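Local coordinates for protein beta-galactosidase (Bacteroides thetaiotaomicron, PDB 5MUJ) that binds chain B of the plant pectin rhamnogalacturonan II and, as a glycoside hydrolase, probably cleaves it, perhaps as an arabinofuranosidase, at residues C62-R67 against K334-K339; D98-W103 against Y345-A350. All blocks are in the same frame, centred on the assembly; numbering follows the deposited sequence.

Contact 1 of 2, residues C62-R67 against K334-K339; sequences CPTVFR and KSYVIK. With RAM (alpha-L-rhamnopyranose), chain B.
Thr-64 and Tyr-336 mark the register of two strands that run almost parallel, their axes 6.6 Å apart and 13° from each other, with Thr-64 CA 6.1 Å from Tyr-336 CA. That separation is wider than the spacing of hydrogen-bonded strands, 62-67 and 334-339 belong to different sheets, and side chains fill the gap. Most of the contact is carried by the Tyr-336 ring, which lies flat against the backbone of 62-67. Thr-64 CA stands 4.0 Å from the ring centroid, 23° off the normal, a CH-pi contact over one face, and Val-65 N rests above the same face near the rim. The Thr-64 methyl, placed opposite its own backbone N with OG1 beside that N (chi1 -49°), brings CG2 to 3.4 Å from Tyr-336 CE2. At the neighbouring side of the ring, Val-65 O comes within 3.2 Å of Tyr-336 CE1, so the ring is closely bounded along the peptide.

In the five-bladed beta-propeller formed by the five four-stranded sheets, 59-68 and 331-340 are the innermost strands of neighbouring blades, hence their near-parallel run. Further along, Val-65 CG1 meets Ile-338 CG1 at 3.8 Å, the two side chains crossing at about a right angle. A water between the strands donates toward Pro-63 O (2.8 Å) and Ser-335 O, though more acceptors lie in reach than it has protons. The extended chain of Lys-334 reaches the glycan pocket, where NZ donates to O3 of the rhamnose at 2.6 Å. A salt bridge to Asp-61 probably steadies that ammonium, while Tyr-158, His-333 and Arg-357 also hydrogen-bond the sugar.

Contact 2 of 2, residues D98-W103 against Y345-A350; sequences DNLLDW and YHFYCA
Leu-100 meets Tyr-345 and Phe-347 with the two arms of its fork. CD1 sits over one face of the Tyr-345 ring, 3.8 Å from the centroid and 17° off the normal, a CH-pi contact, while CD2 turns to Phe-347. The torsion that sets CG opposite the carbonyl carbon (chi1 -66°) carries the fork toward both rings. Leu-101 approaches Tyr-345 differently, in the plane of the ring, with Leu-101 CD2 3.9 Å from Tyr-345 CE2. The edge of Phe-347 faces Leu-100 O, which lies 3.5 Å from Phe-347 CZ, and also the Trp-103 nitrogen. That oxygen accepts a bond from Trp-103 NE1 at 2.9 Å; the donor stands above the carbonyl plane and not on a lone pair.

The loop 98-103 joins strands 90-97 and 104-110, the outer two of one propeller blade, and packs against strand 343-351 of the adjacent blade. Its shape is fixed from within by an Asx motif: Asn-99 OD1 receives Asp-102 N at 2.9 Å in a nearly straight bond (174°) on a lone pair, and Leu-101 N from above the carbonyl plane, while Asn-99 ND2 returns a bond to Asp-102 OD1.

Against the buried leucine and aromatic cluster, the outer side is loose: Asn-99 is partly exposed, and a water donates to Asn-99 O (2.7 Å) and hydrogen-bonds Tyr-345 OH (2.8 Å), bridging an otherwise loose contact. With an alanine in place of Tyr-345 the ring and hydroxyl are gone, which would probably leave a gap beneath the Leu-100 methyl and the water without one of its partners.

How the contacts relate
From the N terminus, strand 45-51 comes first and later becomes the outermost strand of the sheet of 331-340, 343-351 and 357-363. The chain then lays down 62-67 and 98-103 in the next blade and passes through three more. Segment 334-339 closes contact 1 over 266 intervening residues, and 345-350 closes contact 2 over 241; the order alternates, so the closures cross. Both join the same two blades: contact 1 through their innermost strands, contact 2 from the loop between the outer two strands of the first to strand 343-351, next to the innermost of the last. Because early and late parts of the chain share that last blade, the propeller ring is closed.

Contact 1 of 2, residues C62-R67 against K334-K339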
loop_
_atom_site.group_PDB
_atom_site.type_symbol
_atom_site.label_atom_id
_atom_site.label_comp_id
_atom_site.label_asym_id
_atom_site.label_seq_id
_atom_site.Cartn_x
_atom_site.Cartn_y
_atom_site.Cartn_z
ATOM N N CYS A 62 -0.469 3.738 -5.204
ATOM C CA CYS A 62 -0.940 3.353 -3.885
ATOM C C CYS A 62 -2.441 3.128 -3.828
ATOM O O CYS A 62 -3.124 3.813 -3.098
ATOM C CB CYS A 62 -0.577 4.407 -2.827
ATOM S SG CYS A 62 1.167 4.806 -2.602
ATOM N N PRO A 63 -2.962 2.195 -4.670
ATOM C CA PRO A 63 -4.343 1.839 -4.598
ATOM C C PRO A 63 -4.804 1.130 -3.337
ATOM O O PRO A 63 -4.120 0.213 -2.825
ATOM C CB PRO A 63 -4.514 0.883 -5.796
ATOM C CG PRO A 63 -3.177 0.213 -5.895
ATOM C CD PRO A 63 -2.224 1.335 -5.626
ATOM N N THR A 64 -5.974 1.538 -2.860
ATOM C CA THR A 64 -6.713 0.770 -1.885
ATOM C C THR A 64 -8.128 0.625 -2.439
ATOM O O THR A 64 -8.790 1.635 -2.708
ATOM C CB THR A 64 -6.760 1.461 -0.510
ATOM O OG1 THR A 64 -5.450 1.862 -0.124
ATOM C CG2 THR A 64 -7.307 0.538 0.574
ATOM N N VAL A 65 -8.565 -0.611 -2.609
ATOM C CA VAL A 65 -9.891 -0.874 -3.241
ATOM C C VAL A 65 -10.849 -1.454 -2.224
ATOM O O VAL A 65 -10.522 -2.373 -1.479
ATOM C CB VAL A 65 -9.828 -1.797 -4.482
ATOM C CG1 VAL A 65 -11.255 -2.125 -5.015
ATOM C CG2 VAL A 65 -8.997 -1.173 -5.583
ATOM N N PHE A 66 -12.058 -0.905 -2.230
ATOM C CA PHE A 66 -13.101 -1.378 -1.346
ATOM C C PHE A 66 -14.498 -1.191 -1.958
ATOM O O PHE A 66 -14.642 -0.592 -3.001
ATOM C CB PHE A 66 -12.980 -0.693 0.016
ATOM C CG PHE A 66 -12.939 0.807 -0.049
ATOM C CD1 PHE A 66 -11.748 1.450 -0.382
ATOM C CD2 PHE A 66 -14.048 1.587 0.286
ATOM C CE1 PHE A 66 -11.688 2.824 -0.455
ATOM C CE2 PHE A 66 -13.974 2.960 0.241
ATOM C CZ PHE A 66 -12.783 3.576 -0.109
ATOM N N ARG A 67 -15.494 -1.738 -1.285
ATOM C CA ARG A 67 -16.876 -1.787 -1.822
ATOM C C ARG A 67 -17.839 -1.164 -0.808
ATOM O O ARG A 67 -17.727 -1.412 0.375
ATOM C CB ARG A 67 -17.200 -3.256 -2.123
ATOM C CG ARG A 67 -18.626 -3.745 -2.103
ATOM C CD ARG A 67 -19.350 -3.543 -3.427
ATOM N NE ARG A 67 -19.836 -4.807 -3.996
ATOM C CZ ARG A 67 -20.766 -5.611 -3.470
ATOM N NH1 ARG A 67 -21.373 -5.320 -2.317
ATOM N NH2 ARG A 67 -21.091 -6.738 -4.105
ATOM N N LYS A 334 3.651 -2.913 -5.847
ATOM C CA LYS A 334 2.700 -2.443 -4.830
ATOM C C LYS A 334 1.402 -3.120 -5.124
ATOM O O LYS A 334 1.118 -3.340 -6.295
ATOM C CB LYS A 334 2.643 -0.926 -4.722
ATOM C CG LYS A 334 4.025 -0.286 -4.616
ATOM C CD LYS A 334 3.921 1.180 -4.345
ATOM C CE LYS A 334 5.296 1.811 -4.283
ATOM N NZ LYS A 334 5.179 3.262 -4.043
ATOM N N SER A 335 0.695 -3.594 -4.106
ATOM C CA SER A 335 -0.486 -4.461 -4.306
ATOM C C SER A 335 -1.732 -4.008 -3.608
ATOM O O SER A 335 -1.733 -3.498 -2.488
ATOM C CB SER A 335 -0.189 -5.878 -3.791
ATOM O OG SER A 335 0.938 -6.433 -4.443
ATOM N N TYR A 336 -2.842 -4.215 -4.309
ATOM C CA TYR A 336 -4.126 -4.420 -3.670
ATOM C C TYR A 336 -4.893 -5.459 -4.488
ATOM O O TYR A 336 -4.962 -5.351 -5.694
ATOM C CB TYR A 336 -4.909 -3.111 -3.527
ATOM C CG TYR A 336 -5.727 -3.094 -2.287
ATOM C CD1 TYR A 336 -6.977 -3.716 -2.237
ATOM C CD2 TYR A 336 -5.223 -2.516 -1.089
ATOM C CE1 TYR A 336 -7.710 -3.755 -1.074
ATOM C CE2 TYR A 336 -5.970 -2.539 0.072
ATOM C CZ TYR A 336 -7.216 -3.157 0.079
ATOM O OH TYR A 336 -8.005 -3.199 1.209
ATOM N N VAL A 337 -5.425 -6.477 -3.820
ATOM C CA VAL A 337 -5.960 -7.658 -4.484
ATOM C C VAL A 337 -7.429 -7.889 -4.084
ATOM O O VAL A 337 -7.795 -7.928 -2.898
ATOM C CB VAL A 337 -5.093 -8.906 -4.192
ATOM C CG1 VAL A 337 -5.501 -10.086 -5.065
ATOM C CG2 VAL A 337 -3.624 -8.618 -4.432
ATOM N N ILE A 338 -8.292 -8.039 -5.082
ATOM C CA ILE A 338 -9.686 -8.298 -4.830
ATOM C C ILE A 338 -9.981 -9.622 -5.502
ATOM O O ILE A 338 -9.663 -9.772 -6.678
ATOM C CB ILE A 338 -10.589 -7.223 -5.482
ATOM C CG1 ILE A 338 -10.306 -5.820 -4.925
ATOM C CG2 ILE A 338 -12.050 -7.571 -5.293
ATOM C CD1 ILE A 338 -10.660 -5.615 -3.461
ATOM N N LYS A 339 -10.546 -10.578 -4.770
ATOM C CA LYS A 339 -11.234 -11.698 -5.418
ATOM C C LYS A 339 -12.753 -11.496 -5.368
ATOM O O LYS A 339 -13.362 -11.466 -4.312
ATOM C CB LYS A 339 -10.857 -13.054 -4.819
ATOM C CG LYS A 339 -11.479 -14.194 -5.621
ATOM C CD LYS A 339 -11.008 -15.584 -5.288
ATOM C CE LYS A 339 -11.669 -16.575 -6.245
ATOM N NZ LYS A 339 -11.260 -17.955 -5.949
HETATM C C1 RAM B . 10.818 4.298 -3.580
HETATM C C2 RAM B . 9.334 4.491 -3.407
HETATM C C3 RAM B . 8.688 4.481 -4.791
HETATM C C4 RAM B . 9.035 3.149 -5.460
HETATM C C5 RAM B . 10.531 2.811 -5.535
HETATM C C6 RAM B . 10.773 1.337 -5.813
HETATM O O2 RAM B . 8.830 3.416 -2.569
HETATM O O3 RAM B . 7.272 4.669 -4.724
HETATM O O4 RAM B . 8.592 3.201 -6.806
HETATM O O5 RAM B . 11.319 3.213 -4.386
HETATM O O HOH W 1 -1.435 -0.629 -2.852
#

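Contact 2 of 2, residues D98-W103 against Y345-A350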
loop_
_atom_site.group_PDB
_atom_site.type_symbol
_atom_site.label_atom_id
_atom_site.label_comp_id
_atom_site.label_asym_id
_atom_site.label_seq_id
_atom_site.Cartn_x
_atom_site.Cartn_y
_atom_site.Cartn_z
ATOM N N ASP A 98 -18.014 0.629 -11.399
ATOM C CA ASP A 98 -19.055 -0.409 -11.376
ATOM C C ASP A 98 -18.542 -1.804 -11.711
ATOM O O ASP A 98 -19.286 -2.779 -11.517
ATOM C CB ASP A 98 -20.187 -0.068 -12.363
ATOM C CG ASP A 98 -20.897 1.215 -12.019
ATOM O OD1 ASP A 98 -21.397 1.364 -10.883
ATOM O OD2 ASP A 98 -20.987 2.069 -12.912
ATOM N N ASN A 99 -17.323 -1.933 -12.258
ATOM C CA ASN A 99 -16.903 -3.251 -12.776
ATOM C C ASN A 99 -15.479 -3.656 -12.417
ATOM O O ASN A 99 -14.940 -4.611 -12.993
ATOM C CB ASN A 99 -17.103 -3.309 -14.308
ATOM C CG ASN A 99 -16.189 -2.367 -15.047
ATOM O OD1 ASN A 99 -15.424 -1.612 -14.427
ATOM N ND2 ASN A 99 -16.249 -2.383 -16.361
ATOM N N LEU A 100 -14.897 -2.937 -11.455
ATOM C CA LEU A 100 -13.457 -3.040 -11.058
ATOM C C LEU A 100 -12.398 -2.676 -12.119
ATOM O O LEU A 100 -11.218 -2.569 -11.783
ATOM C CB LEU A 100 -13.123 -4.403 -10.424
ATOM C CG LEU A 100 -13.771 -4.710 -9.079
ATOM C CD1 LEU A 100 -13.819 -6.196 -8.760
ATOM C CD2 LEU A 100 -12.977 -3.937 -8.034
ATOM N N LEU A 101 -12.788 -2.387 -13.357
ATOM C CA LEU A 101 -11.857 -2.200 -14.457
ATOM C C LEU A 101 -11.801 -0.759 -14.959
ATOM O O LEU A 101 -10.724 -0.242 -15.263
ATOM C CB LEU A 101 -12.274 -3.126 -15.630
ATOM C CG LEU A 101 -12.222 -4.622 -15.307
ATOM C CD1 LEU A 101 -12.902 -5.411 -16.465
ATOM C CD2 LEU A 101 -10.768 -5.082 -14.996
ATOM N N ASP A 102 -12.996 -0.179 -15.131
ATOM C CA ASP A 102 -13.223 1.173 -15.596
ATOM C C ASP A 102 -13.504 2.072 -14.392
ATOM O O ASP A 102 -14.485 1.858 -13.644
ATOM C CB ASP A 102 -14.434 1.237 -16.550
ATOM C CG ASP A 102 -14.195 0.502 -17.859
ATOM O OD1 ASP A 102 -14.425 -0.716 -17.922
ATOM O OD2 ASP A 102 -13.762 1.149 -18.825
ATOM N N TRP A 103 -12.700 3.113 -14.300
ATOM C CA TRP A 103 -12.618 3.963 -13.074
ATOM C C TRP A 103 -12.874 5.418 -13.408
ATOM O O TRP A 103 -12.411 5.922 -14.447
ATOM C CB TRP A 103 -11.227 3.831 -12.362
ATOM C CG TRP A 103 -11.096 2.492 -11.765
ATOM C CD1 TRP A 103 -10.587 1.359 -12.367
ATOM C CD2 TRP A 103 -11.535 2.083 -10.467
ATOM N NE1 TRP A 103 -10.715 0.278 -11.521
ATOM C CE2 TRP A 103 -11.286 0.702 -10.351
ATOM C CE3 TRP A 103 -12.145 2.742 -9.407
ATOM C CZ2 TRP A 103 -11.670 -0.015 -9.230
ATOM C CZ3 TRP A 103 -12.489 2.035 -8.322
ATOM C CH2 TRP A 103 -12.240 0.681 -8.220
ATOM N N TYR A 345 -8.372 -9.830 -9.064
ATOM C CA TYR A 345 -7.929 -8.568 -9.634
ATOM C C TYR A 345 -6.776 -8.082 -8.759
ATOM O O TYR A 345 -6.984 -7.821 -7.575
ATOM C CB TYR A 345 -9.042 -7.501 -9.627
ATOM C CG TYR A 345 -10.328 -7.880 -10.354
ATOM C CD1 TYR A 345 -11.253 -8.769 -9.791
ATOM C CD2 TYR A 345 -10.639 -7.310 -11.583
ATOM C CE1 TYR A 345 -12.416 -9.115 -10.473
ATOM C CE2 TYR A 345 -11.806 -7.639 -12.250
ATOM C CZ TYR A 345 -12.684 -8.515 -11.680
ATOM O OH TYR A 345 -13.859 -8.859 -12.337
ATOM N N HIS A 346 -5.602 -7.944 -9.358
ATOM C CA HIS A 346 -4.426 -7.483 -8.664
ATOM C C HIS A 346 -4.107 -6.076 -9.180
ATOM O O HIS A 346 -3.634 -5.923 -10.301
ATOM C CB HIS A 346 -3.271 -8.439 -8.887
ATOM C CG HIS A 346 -2.103 -8.213 -7.958
ATOM N ND1 HIS A 346 -1.353 -9.266 -7.479
ATOM C CD2 HIS A 346 -1.491 -7.080 -7.489
ATOM C CE1 HIS A 346 -0.365 -8.804 -6.714
ATOM N NE2 HIS A 346 -0.423 -7.492 -6.705
ATOM N N PHE A 347 -4.383 -5.062 -8.329
ATOM C CA PHE A 347 -4.074 -3.679 -8.633
ATOM C C PHE A 347 -2.635 -3.365 -8.243
ATOM O O PHE A 347 -2.181 -3.767 -7.149
ATOM C CB PHE A 347 -5.027 -2.736 -7.886
ATOM C CG PHE A 347 -6.472 -2.909 -8.298
ATOM C CD1 PHE A 347 -7.244 -3.934 -7.767
ATOM C CD2 PHE A 347 -7.055 -2.058 -9.238
ATOM C CE1 PHE A 347 -8.589 -4.114 -8.159
ATOM C CE2 PHE A 347 -8.385 -2.248 -9.642
ATOM C CZ PHE A 347 -9.137 -3.266 -9.092
ATOM N N TYR A 348 -1.906 -2.677 -9.101
ATOM C CA TYR A 348 -0.482 -2.402 -8.828
ATOM C C TYR A 348 -0.052 -1.119 -9.463
ATOM O O TYR A 348 -0.798 -0.558 -10.267
ATOM C CB TYR A 348 0.397 -3.560 -9.298
ATOM C CG TYR A 348 0.512 -3.790 -10.810
ATOM C CD1 TYR A 348 -0.445 -4.563 -11.517
ATOM C CD2 TYR A 348 1.497 -3.190 -11.547
ATOM C CE1 TYR A 348 -0.281 -4.787 -12.866
ATOM C CE2 TYR A 348 1.648 -3.392 -12.913
ATOM C CZ TYR A 348 0.712 -4.184 -13.579
ATOM O OH TYR A 348 0.839 -4.427 -14.959
ATOM N N CYS A 349 1.098 -0.597 -9.066
ATOM C CA CYS A 349 1.638 0.646 -9.615
ATOM C C CYS A 349 2.614 0.310 -10.728
ATOM O O CYS A 349 3.568 -0.457 -10.523
ATOM C CB CYS A 349 2.336 1.489 -8.531
ATOM S SG CYS A 349 3.191 2.945 -9.167
ATOM N N ALA A 350 2.335 0.853 -11.920
ATOM C CA ALA A 350 3.114 0.617 -13.110
ATOM C C ALA A 350 3.958 1.844 -13.364
ATOM O O ALA A 350 3.412 2.958 -13.387
ATOM C CB ALA A 350 2.145 0.391 -14.283
HETATM O O HOH W 2 -15.263 -7.077 -13.999
#